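PDB 4WCT: fructosyl amine:oxygen oxidoreductase from Neosartorya fumigata, which oxidatively deglycates fructosyl amines (Amadori products), using bound flavin-adenine dinucleotide as cofactor and probably passing the electrons to molecular oxygen. Local coordinates for residues I29-G34 and T234-G239; D51-D56 and R198-S203; E205-S210 and R222-R227. All coordinates share one frame; numbering follows the deposited sequence.

Interaction 1: I29-G34 and T234-G239; sequences IVIGAG and TILSAG. With FAD (flavin-adenine dinucleotide), chain C.
Ile29 and Ile31 pair with Thr234 and Leu236 as parallel neighbours in the dinucleotide-binding sheet, and the tight half of the contact is this ladder. Ile235 is held through both its backbone N and its backbone O: its N gives a hydrogen to Ile29 O at 2.7 Å, and its O takes one from Ile31 N at 2.8 Å, almost perfectly straight (179°). Where the strands end, Ile31 O serves two donors of one residue. Ser237 N meets Ile31 O in the carbonyl plane at 2.8 Å, while Ser237 OG sits well above that plane, 3.3 Å from Ile31 O. A chi1 of 56° folds this hydroxyl back over the Ile31 carbonyl, where it also presses on Val30 CG1. On the sheet face it shares with Thr234 and Leu236, Ile31 spreads its branches: CD1 meets Thr234 CG2 at 3.7 Å, and CG2, anti to the backbone N, reaches the adenine at FAD C2A (3.5 Å). Gly32, bare of a side chain, lets its CA approach Ala238 CA to 4.2 Å.

Past this point the packing between the segments thins. Gly34 and Gly239 do not meet; water 1 bridges the widening gap, lying 2.7 Å from Ser237 O and close to FAD O1P, with a weak bond from Gly34 N. Gly32 and Gly34 fit the GxGxxG signature of a Rossmann-type loop, and Gly34 occupies the N-cap position of helix 35-46. The cofactor is therefore met here by uncharged groups, backbone, the aliphatic groups of Ile31 and Ala238, and a water, and the partial positive charge of the helix start would probably help to balance its phosphates.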
# COMPACT_ATOMS: atom_id res chain seq x y z
N ILE A 29 -20.20 -0.04 -10.74
CA ILE A 29 -20.05 -0.01 -9.27
C ILE A 29 -18.60 -0.32 -8.92
O ILE A 29 -17.98 -1.18 -9.55
CB ILE A 29 -20.95 -1.07 -8.57
CG1 ILE A 29 -22.38 -0.56 -8.46
CG2 ILE A 29 -20.43 -1.40 -7.19
CD1 ILE A 29 -23.37 -1.69 -8.32
N VAL A 30 -18.03 0.53 -8.08
CA VAL A 30 -16.68 0.31 -7.55
C VAL A 30 -16.83 -0.00 -6.09
O VAL A 30 -17.46 0.76 -5.34
CB VAL A 30 -15.82 1.58 -7.67
CG1 VAL A 30 -14.48 1.38 -6.93
CG2 VAL A 30 -15.65 2.01 -9.13
N ILE A 31 -16.36 -1.18 -5.69
CA ILE A 31 -16.39 -1.60 -4.32
C ILE A 31 -15.05 -1.26 -3.68
O ILE A 31 -14.01 -1.89 -3.96
CB ILE A 31 -16.66 -3.12 -4.20
CG1 ILE A 31 -17.94 -3.54 -4.96
CG2 ILE A 31 -16.69 -3.56 -2.75
CD1 ILE A 31 -18.09 -5.04 -5.13
N GLY A 32 -15.10 -0.31 -2.76
CA GLY A 32 -13.94 0.20 -2.03
C GLY A 32 -13.49 1.58 -2.52
O GLY A 32 -13.03 1.74 -3.66
N ALA A 33 -13.67 2.55 -1.66
CA ALA A 33 -13.27 3.97 -1.90
C ALA A 33 -11.94 4.27 -1.20
O ALA A 33 -11.82 5.23 -0.43
CB ALA A 33 -14.36 4.90 -1.41
N GLY A 34 -10.97 3.39 -1.43
CA GLY A 34 -9.62 3.57 -0.88
C GLY A 34 -8.64 4.10 -1.91
O GLY A 34 -9.02 4.85 -2.83
N THR A 234 -18.88 -4.35 -12.41
CA THR A 234 -18.56 -4.23 -10.99
C THR A 234 -17.06 -4.35 -10.84
O THR A 234 -16.42 -5.26 -11.42
CB THR A 234 -19.27 -5.32 -10.17
OG1 THR A 234 -20.69 -5.16 -10.31
CG2 THR A 234 -18.88 -5.27 -8.73
N ILE A 235 -16.47 -3.36 -10.17
CA ILE A 235 -15.02 -3.35 -9.92
C ILE A 235 -14.77 -3.60 -8.45
O ILE A 235 -15.26 -2.86 -7.60
CB ILE A 235 -14.39 -2.02 -10.34
CG1 ILE A 235 -14.66 -1.76 -11.84
CG2 ILE A 235 -12.89 -2.00 -10.05
CD1 ILE A 235 -14.16 -0.40 -12.31
N LEU A 236 -14.04 -4.67 -8.14
CA LEU A 236 -13.72 -4.98 -6.76
C LEU A 236 -12.33 -4.45 -6.42
O LEU A 236 -11.32 -4.99 -6.90
CB LEU A 236 -13.80 -6.49 -6.53
CG LEU A 236 -13.44 -7.02 -5.14
CD1 LEU A 236 -14.17 -6.35 -4.00
CD2 LEU A 236 -13.66 -8.53 -5.06
N SER A 237 -12.31 -3.37 -5.64
CA SER A 237 -11.06 -2.69 -5.22
C SER A 237 -11.13 -2.36 -3.77
O SER A 237 -10.92 -1.22 -3.36
CB SER A 237 -10.81 -1.42 -6.07
OG SER A 237 -11.91 -0.52 -6.03
N ALA A 238 -11.33 -3.41 -2.95
CA ALA A 238 -11.55 -3.22 -1.54
C ALA A 238 -10.33 -3.60 -0.70
O ALA A 238 -10.47 -3.81 0.48
CB ALA A 238 -12.81 -3.96 -1.08
N GLY A 239 -9.13 -3.54 -1.29
CA GLY A 239 -7.90 -3.81 -0.55
C GLY A 239 -7.98 -5.16 0.10
O GLY A 239 -8.51 -6.10 -0.47
PA FAD C . -6.98 0.44 0.64
O1A FAD C . -6.29 1.75 0.43
O2A FAD C . -6.82 -0.31 1.93
O5B FAD C . -8.51 0.70 0.38
C5B FAD C . -9.45 -0.37 0.51
C4B FAD C . -10.83 0.25 0.74
O4B FAD C . -11.84 -0.80 0.66
C3B FAD C . -10.99 0.93 2.10
O3B FAD C . -11.42 2.30 1.98
C2B FAD C . -12.06 0.08 2.80
O2B FAD C . -12.86 0.76 3.76
C1B FAD C . -12.83 -0.50 1.61
N9A FAD C . -13.55 -1.75 1.98
C8A FAD C . -13.14 -2.72 2.81
N7A FAD C . -14.10 -3.67 2.93
C5A FAD C . -15.09 -3.31 2.09
C6A FAD C . -16.42 -3.83 1.78
N6A FAD C . -16.86 -4.97 2.34
N1A FAD C . -17.18 -3.10 0.94
C2A FAD C . -16.77 -1.97 0.34
N3A FAD C . -15.58 -1.42 0.61
C4A FAD C . -14.74 -2.05 1.47
N1 FAD C . 2.72 1.35 -0.53
C2 FAD C . 3.61 2.19 -1.17
O2 FAD C . 3.45 2.36 -2.38
N3 FAD C . 4.53 2.88 -0.50
C4 FAD C . 4.75 2.69 0.82
O4 FAD C . 5.62 3.31 1.49
C4X FAD C . 3.86 1.80 1.56
N5 FAD C . 4.03 1.60 2.89
C5X FAD C . 3.04 0.96 3.58
C6 FAD C . 3.04 0.93 4.97
C7 FAD C . 2.09 0.19 5.65
C7M FAD C . 2.06 0.23 7.13
C8 FAD C . 1.04 -0.51 4.89
C8M FAD C . -0.04 -1.28 5.55
C9 FAD C . 0.97 -0.40 3.52
C9A FAD C . 1.96 0.27 2.83
N10 FAD C . 1.95 0.30 1.43
C10 FAD C . 2.84 1.15 0.78
C1' FAD C . 0.99 -0.40 0.59
C2' FAD C . -0.20 0.47 0.19
O2' FAD C . -0.66 1.11 1.37
C3' FAD C . -1.28 -0.43 -0.42
O3' FAD C . -0.70 -1.32 -1.38
C4' FAD C . -2.40 0.38 -1.06
O4' FAD C . -2.77 1.46 -0.19
C5' FAD C . -3.60 -0.54 -1.25
O5' FAD C . -4.64 0.20 -1.89
P FAD C . -6.11 -0.45 -2.01
O1P FAD C . -7.00 0.56 -2.68
O2P FAD C . -5.93 -1.84 -2.59
O3P FAD C . -6.56 -0.61 -0.47
O HOH W 1 -9.65 1.13 -2.87

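Interaction 2: D51-D56 and R198-S203; sequences DVTVLD and RFVTGS. With FAD (flavin-adenine dinucleotide), chain C.
The second strand of the FAD-binding Rossmann sheet, 52-56, takes 198-201 as its parallel outer neighbour, with Thr53, Val54, Leu55 and Asp56 opposite Arg198, Phe199, Val200 and Thr201. Five backbone hydrogen bonds alternate across the pair, from Arg198 N to Val52 O (3.0 Å) through to Gly202 N and Asp56 O (2.9 Å). On the helix-covered face, Val54 and Phe199 lie side by side. With chi1 at -76°, Phe199 CG turns anti to its carbonyl carbon and the ring leans over the valine: Val54 CB is 3.6 Å from Phe199 CD2, and Val54 CG2 makes a CH-pi contact over the ring face, 4.1 Å from the centroid. Ala41 of helix 35-46 touches both side chains, and Phe189 meets the phenyl ring edge-to-face.

An acidic residue at the end of this strand is the classical ribose-binding feature of the fold, and Asp56 fills that place. Its carboxylate takes both hydroxyls of the adenosine ribose, FAD O2B on OD1 and FAD O3B on OD2, each at 2.7 Å. Ala33 N and His58 N also bond to OD2 and OD1 respectively, so backbone amides hold the carboxylate in position for the sugar.

The other face is aliphatic near the cofactor and polar at its far end. Leu55 CD2 packs on Val200 CB at 3.7 Å, whereas the exposed Arg198 runs alongside Thr53 and lays a face of its guanidinium over Thr53 CG2, with NH1 3.7 Å from that methyl.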
# COMPACT_ATOMS: atom_id res chain seq x y z
N ASP A 51 -22.12 7.28 -15.03
CA ASP A 51 -22.92 6.53 -14.05
C ASP A 51 -22.04 5.61 -13.22
O ASP A 51 -21.90 4.42 -13.52
CB ASP A 51 -23.99 5.73 -14.77
CG ASP A 51 -24.97 5.07 -13.81
OD1 ASP A 51 -24.82 5.20 -12.58
OD2 ASP A 51 -25.92 4.43 -14.30
N VAL A 52 -21.32 6.22 -12.29
CA VAL A 52 -20.39 5.46 -11.44
C VAL A 52 -20.81 5.65 -9.99
O VAL A 52 -21.00 6.77 -9.52
CB VAL A 52 -18.95 5.96 -11.66
CG1 VAL A 52 -17.98 5.19 -10.78
CG2 VAL A 52 -18.55 5.87 -13.12
N THR A 53 -20.88 4.53 -9.25
CA THR A 53 -21.23 4.54 -7.85
C THR A 53 -20.15 3.76 -7.09
O THR A 53 -19.81 2.67 -7.50
CB THR A 53 -22.57 3.82 -7.61
OG1 THR A 53 -23.59 4.51 -8.34
CG2 THR A 53 -22.92 3.81 -6.12
N VAL A 54 -19.61 4.39 -6.04
CA VAL A 54 -18.57 3.82 -5.21
C VAL A 54 -19.12 3.49 -3.84
O VAL A 54 -19.76 4.33 -3.23
CB VAL A 54 -17.38 4.77 -5.05
CG1 VAL A 54 -16.23 4.05 -4.34
CG2 VAL A 54 -16.92 5.29 -6.40
N LEU A 55 -18.94 2.25 -3.40
CA LEU A 55 -19.47 1.79 -2.12
C LEU A 55 -18.33 1.55 -1.13
O LEU A 55 -17.36 0.90 -1.47
CB LEU A 55 -20.20 0.47 -2.29
CG LEU A 55 -21.37 0.44 -3.29
CD1 LEU A 55 -21.86 -0.98 -3.53
CD2 LEU A 55 -22.46 1.33 -2.74
N ASP A 56 -18.47 2.04 0.09
CA ASP A 56 -17.48 1.75 1.16
C ASP A 56 -18.18 1.74 2.49
O ASP A 56 -19.01 2.60 2.75
CB ASP A 56 -16.38 2.84 1.16
CG ASP A 56 -15.06 2.38 1.80
OD1 ASP A 56 -15.04 2.12 3.02
OD2 ASP A 56 -14.02 2.40 1.10
N ARG A 198 -20.88 9.17 -7.75
CA ARG A 198 -21.69 9.04 -6.56
C ARG A 198 -21.02 8.09 -5.56
O ARG A 198 -20.50 7.06 -5.94
CB ARG A 198 -23.06 8.49 -6.93
CG ARG A 198 -23.90 8.12 -5.72
CD ARG A 198 -25.40 8.23 -5.98
NE ARG A 198 -26.17 7.23 -5.23
CZ ARG A 198 -26.48 6.02 -5.70
NH1 ARG A 198 -26.05 5.64 -6.92
NH2 ARG A 198 -27.20 5.18 -4.97
N PHE A 199 -20.86 8.57 -4.35
CA PHE A 199 -20.21 7.82 -3.26
C PHE A 199 -21.25 7.49 -2.21
O PHE A 199 -21.96 8.38 -1.73
CB PHE A 199 -19.06 8.65 -2.65
CG PHE A 199 -17.83 8.70 -3.50
CD1 PHE A 199 -17.67 9.69 -4.45
CD2 PHE A 199 -16.77 7.84 -3.27
CE1 PHE A 199 -16.56 9.71 -5.27
CE2 PHE A 199 -15.62 7.92 -4.02
CZ PHE A 199 -15.50 8.88 -5.00
N VAL A 200 -21.41 6.20 -1.94
CA VAL A 200 -22.25 5.72 -0.84
C VAL A 200 -21.37 5.07 0.23
O VAL A 200 -20.82 3.97 0.01
CB VAL A 200 -23.24 4.69 -1.37
CG1 VAL A 200 -24.10 4.12 -0.24
CG2 VAL A 200 -24.09 5.29 -2.47
N THR A 201 -21.07 5.84 1.26
CA THR A 201 -19.98 5.53 2.18
C THR A 201 -20.47 5.69 3.61
O THR A 201 -20.72 6.79 4.07
CB THR A 201 -18.75 6.45 1.94
OG1 THR A 201 -19.10 7.83 2.19
CG2 THR A 201 -18.21 6.30 0.55
N GLY A 202 -20.38 4.61 4.38
CA GLY A 202 -21.01 4.54 5.66
C GLY A 202 -21.54 3.12 5.82
O GLY A 202 -21.59 2.36 4.83
N SER A 203 -21.71 2.72 7.06
CA SER A 203 -22.25 1.38 7.33
C SER A 203 -23.63 1.56 7.94
O SER A 203 -23.80 2.39 8.82
CB SER A 203 -21.33 0.62 8.27
OG SER A 203 -20.08 0.37 7.62
PA FAD C . -6.98 0.44 0.64
O1A FAD C . -6.29 1.75 0.43
O2A FAD C . -6.82 -0.31 1.93
O5B FAD C . -8.51 0.70 0.38
C5B FAD C . -9.45 -0.37 0.51
C4B FAD C . -10.83 0.25 0.74
O4B FAD C . -11.84 -0.80 0.66
C3B FAD C . -10.99 0.93 2.10
O3B FAD C . -11.42 2.30 1.98
C2B FAD C . -12.06 0.08 2.80
O2B FAD C . -12.86 0.76 3.76
C1B FAD C . -12.83 -0.50 1.61
N9A FAD C . -13.55 -1.75 1.98
C8A FAD C . -13.14 -2.72 2.81
N7A FAD C . -14.10 -3.67 2.93
C5A FAD C . -15.09 -3.31 2.09
C6A FAD C . -16.42 -3.83 1.78
N6A FAD C . -16.86 -4.97 2.34
N1A FAD C . -17.18 -3.10 0.94
C2A FAD C . -16.77 -1.97 0.34
N3A FAD C . -15.58 -1.42 0.61
C4A FAD C . -14.74 -2.05 1.47
N1 FAD C . 2.72 1.35 -0.53
C2 FAD C . 3.61 2.19 -1.17
O2 FAD C . 3.45 2.36 -2.38
N3 FAD C . 4.53 2.88 -0.50
C4 FAD C . 4.75 2.69 0.82
O4 FAD C . 5.62 3.31 1.49
C4X FAD C . 3.86 1.80 1.56
N5 FAD C . 4.03 1.60 2.89
C5X FAD C . 3.04 0.96 3.58
C6 FAD C . 3.04 0.93 4.97
C7 FAD C . 2.09 0.19 5.65
C7M FAD C . 2.06 0.23 7.13
C8 FAD C . 1.04 -0.51 4.89
C8M FAD C . -0.04 -1.28 5.55
C9 FAD C . 0.97 -0.40 3.52
C9A FAD C . 1.96 0.27 2.83
N10 FAD C . 1.95 0.30 1.43
C10 FAD C . 2.84 1.15 0.78
C1' FAD C . 0.99 -0.40 0.59
C2' FAD C . -0.20 0.47 0.19
O2' FAD C . -0.66 1.11 1.37
C3' FAD C . -1.28 -0.43 -0.42
O3' FAD C . -0.70 -1.32 -1.38
C4' FAD C . -2.40 0.38 -1.06
O4' FAD C . -2.77 1.46 -0.19
C5' FAD C . -3.60 -0.54 -1.25
O5' FAD C . -4.64 0.20 -1.89
P FAD C . -6.11 -0.45 -2.01
O1P FAD C . -7.00 0.56 -2.68
O2P FAD C . -5.93 -1.84 -2.59
O3P FAD C . -6.56 -0.61 -0.47

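Interaction 3: E205-S210 and R222-R227; sequences EGNVVS and RTADGR. With FAD (flavin-adenine dinucleotide), chain C.
Thr223 has chi1 at 45°, which tucks OG1 between its backbone N and carbonyl carbon and sets CG2 anti to the carbonyl carbon, against Glu205 O at 3.4 Å and Val208 CG2. Asp225 is folded likewise (chi1 55°), bringing its carboxylate back to the threonine. Thr223 OG1 donates to Asp225 OD1 at 2.6 Å on the syn side, and Arg227 N reaches the same oxygen from above the carboxylate plane, closing an Asx turn. These bonds brace the type I turn from Thr223 to Gly226. The second carboxylate oxygen looks across the contact: water 2 donates to Asp225 OD2 and Glu205 O, both at 2.8 Å.

Strand 208-210 carries a classic beta bulge against Arg222. Val209 and Ser210 both face this residue, whose O takes a good bond from Val209 N (2.8 Å) and a weak one from Ser210 N. Arg222 N answers with a straight bond to Ser210 O (2.9 Å). Toward the turn, Val209 CG1 rests on Ala224 CB.

Val208 turns its backbone to the cofactor: its O accepts from FAD N6A at 2.8 Å, and its N bonds weakly to FAD N1A. Both hydrogen bonds are thus main-chain, while Val208 CB and CG2 pack against N1A. The segments form the open end of hairpin 208-214/217-223, whose sheet continues to strand 228-230, where His229 bonds Thr223 OG1; Leu245 packs on Val208, and Pro204 on Ala224 and Asp225.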
# COMPACT_ATOMS: atom_id res chain seq x y z
N GLU A 205 -24.86 1.11 4.82
CA GLU A 205 -25.30 1.37 3.45
C GLU A 205 -24.24 1.14 2.37
O GLU A 205 -24.57 0.84 1.25
CB GLU A 205 -25.93 2.77 3.33
CG GLU A 205 -24.98 3.92 3.62
CD GLU A 205 -24.91 4.31 5.10
OE1 GLU A 205 -25.49 3.59 5.96
OE2 GLU A 205 -24.32 5.38 5.39
N GLY A 206 -22.95 1.29 2.73
CA GLY A 206 -21.86 1.05 1.79
C GLY A 206 -21.04 -0.16 2.13
O GLY A 206 -20.01 -0.40 1.51
N ASN A 207 -21.47 -0.91 3.14
CA ASN A 207 -20.74 -2.10 3.56
C ASN A 207 -21.16 -3.29 2.72
O ASN A 207 -22.19 -3.92 2.97
CB ASN A 207 -21.01 -2.35 5.03
CG ASN A 207 -20.21 -3.50 5.57
OD1 ASN A 207 -19.21 -3.93 4.97
ND2 ASN A 207 -20.60 -3.98 6.75
N VAL A 208 -20.35 -3.62 1.72
CA VAL A 208 -20.71 -4.73 0.81
C VAL A 208 -20.45 -6.07 1.49
O VAL A 208 -19.37 -6.29 2.06
CB VAL A 208 -19.92 -4.67 -0.50
CG1 VAL A 208 -20.17 -5.87 -1.38
CG2 VAL A 208 -20.25 -3.40 -1.26
N VAL A 209 -21.47 -6.92 1.51
CA VAL A 209 -21.36 -8.26 2.14
C VAL A 209 -21.25 -9.38 1.11
O VAL A 209 -20.81 -10.49 1.43
CB VAL A 209 -22.48 -8.53 3.19
CG1 VAL A 209 -22.45 -7.51 4.30
CG2 VAL A 209 -23.87 -8.60 2.56
N SER A 210 -21.64 -9.10 -0.13
CA SER A 210 -21.70 -10.14 -1.16
C SER A 210 -21.70 -9.49 -2.54
O SER A 210 -22.29 -8.44 -2.73
CB SER A 210 -22.98 -11.00 -1.01
OG SER A 210 -22.93 -12.07 -1.94
N ARG A 222 -24.38 -6.51 -2.91
CA ARG A 222 -25.38 -6.44 -1.86
C ARG A 222 -24.73 -5.88 -0.62
O ARG A 222 -23.65 -6.35 -0.21
CB ARG A 222 -25.88 -7.86 -1.54
CG ARG A 222 -27.00 -7.92 -0.52
CD ARG A 222 -27.26 -9.34 -0.04
NE ARG A 222 -28.31 -9.37 0.98
CZ ARG A 222 -29.52 -9.88 0.80
NH1 ARG A 222 -29.80 -10.57 -0.30
NH2 ARG A 222 -30.38 -9.88 1.81
N THR A 223 -25.30 -4.82 -0.06
CA THR A 223 -24.81 -4.24 1.15
C THR A 223 -25.49 -4.76 2.41
O THR A 223 -26.46 -5.55 2.33
CB THR A 223 -24.84 -2.70 1.07
OG1 THR A 223 -26.10 -2.26 0.53
CG2 THR A 223 -23.74 -2.21 0.13
N ALA A 224 -24.95 -4.40 3.57
CA ALA A 224 -25.30 -5.01 4.83
C ALA A 224 -26.72 -4.66 5.27
O ALA A 224 -27.23 -5.19 6.26
CB ALA A 224 -24.32 -4.63 5.94
N ASP A 225 -27.26 -3.60 4.67
CA ASP A 225 -28.67 -3.22 4.88
C ASP A 225 -29.64 -4.03 4.04
O ASP A 225 -30.84 -3.76 4.06
CB ASP A 225 -28.86 -1.73 4.54
CG ASP A 225 -28.40 -1.38 3.16
OD1 ASP A 225 -27.91 -2.28 2.40
OD2 ASP A 225 -28.48 -0.17 2.85
N GLY A 226 -29.12 -4.94 3.21
CA GLY A 226 -29.94 -5.83 2.40
C GLY A 226 -30.25 -5.27 1.03
O GLY A 226 -30.77 -6.00 0.17
N ARG A 227 -29.72 -4.09 0.73
CA ARG A 227 -29.91 -3.50 -0.59
C ARG A 227 -29.02 -4.12 -1.63
O ARG A 227 -27.81 -4.31 -1.42
CB ARG A 227 -29.73 -1.98 -0.56
CG ARG A 227 -30.72 -1.33 0.39
CD ARG A 227 -30.99 0.14 0.04
NE ARG A 227 -32.04 0.67 0.91
CZ ARG A 227 -32.12 1.93 1.33
NH1 ARG A 227 -31.23 2.84 0.96
NH2 ARG A 227 -33.12 2.28 2.14
PA FAD C . -6.98 0.44 0.64
O1A FAD C . -6.29 1.75 0.43
O2A FAD C . -6.82 -0.31 1.93
O5B FAD C . -8.51 0.70 0.38
C5B FAD C . -9.45 -0.37 0.51
C4B FAD C . -10.83 0.25 0.74
O4B FAD C . -11.84 -0.80 0.66
C3B FAD C . -10.99 0.93 2.10
O3B FAD C . -11.42 2.30 1.98
C2B FAD C . -12.06 0.08 2.80
O2B FAD C . -12.86 0.76 3.76
C1B FAD C . -12.83 -0.50 1.61
N9A FAD C . -13.55 -1.75 1.98
C8A FAD C . -13.14 -2.72 2.81
N7A FAD C . -14.10 -3.67 2.93
C5A FAD C . -15.09 -3.31 2.09
C6A FAD C . -16.42 -3.83 1.78
N6A FAD C . -16.86 -4.97 2.34
N1A FAD C . -17.18 -3.10 0.94
C2A FAD C . -16.77 -1.97 0.34
N3A FAD C . -15.58 -1.42 0.61
C4A FAD C . -14.74 -2.05 1.47
N1 FAD C . 2.72 1.35 -0.53
C2 FAD C . 3.61 2.19 -1.17
O2 FAD C . 3.45 2.36 -2.38
N3 FAD C . 4.53 2.88 -0.50
C4 FAD C . 4.75 2.69 0.82
O4 FAD C . 5.62 3.31 1.49
C4X FAD C . 3.86 1.80 1.56
N5 FAD C . 4.03 1.60 2.89
C5X FAD C . 3.04 0.96 3.58
C6 FAD C . 3.04 0.93 4.97
C7 FAD C . 2.09 0.19 5.65
C7M FAD C . 2.06 0.23 7.13
C8 FAD C . 1.04 -0.51 4.89
C8M FAD C . -0.04 -1.28 5.55
C9 FAD C . 0.97 -0.40 3.52
C9A FAD C . 1.96 0.27 2.83
N10 FAD C . 1.95 0.30 1.43
C10 FAD C . 2.84 1.15 0.78
C1' FAD C . 0.99 -0.40 0.59
C2' FAD C . -0.20 0.47 0.19
O2' FAD C . -0.66 1.11 1.37
C3' FAD C . -1.28 -0.43 -0.42
O3' FAD C . -0.70 -1.32 -1.38
C4' FAD C . -2.40 0.38 -1.06
O4' FAD C . -2.77 1.46 -0.19
C5' FAD C . -3.60 -0.54 -1.25
O5' FAD C . -4.64 0.20 -1.89
P FAD C . -6.11 -0.45 -2.01
O1P FAD C . -7.00 0.56 -2.68
O2P FAD C . -5.93 -1.84 -2.59
O3P FAD C . -6.56 -0.61 -0.47
O HOH W 2 -27.26 0.76 0.53

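In the fold
Interactions 1 and 2 belong to one six-stranded sheet: strands 28-31 and 52-56 are neighbours in it, 233-236 flanks the first and 198-201 edges the second, and the two centres lie 9 Å apart. Interaction 3 belongs to a separate three-stranded antiparallel sheet, its centre 13 Å from that of interaction 1 and 11 Å from that of interaction 2. Along the chain, 29-34 and 234-239 enclose the other two contacts; within that span interaction 2 closes before interaction 3 opens. Leu55 and Ile31 both pack on Val208, joining the two sheets beside the adenine. The three contacts line the adenosine part of FAD, and interaction 1 also reaches its phosphates, with the flavin ring well away.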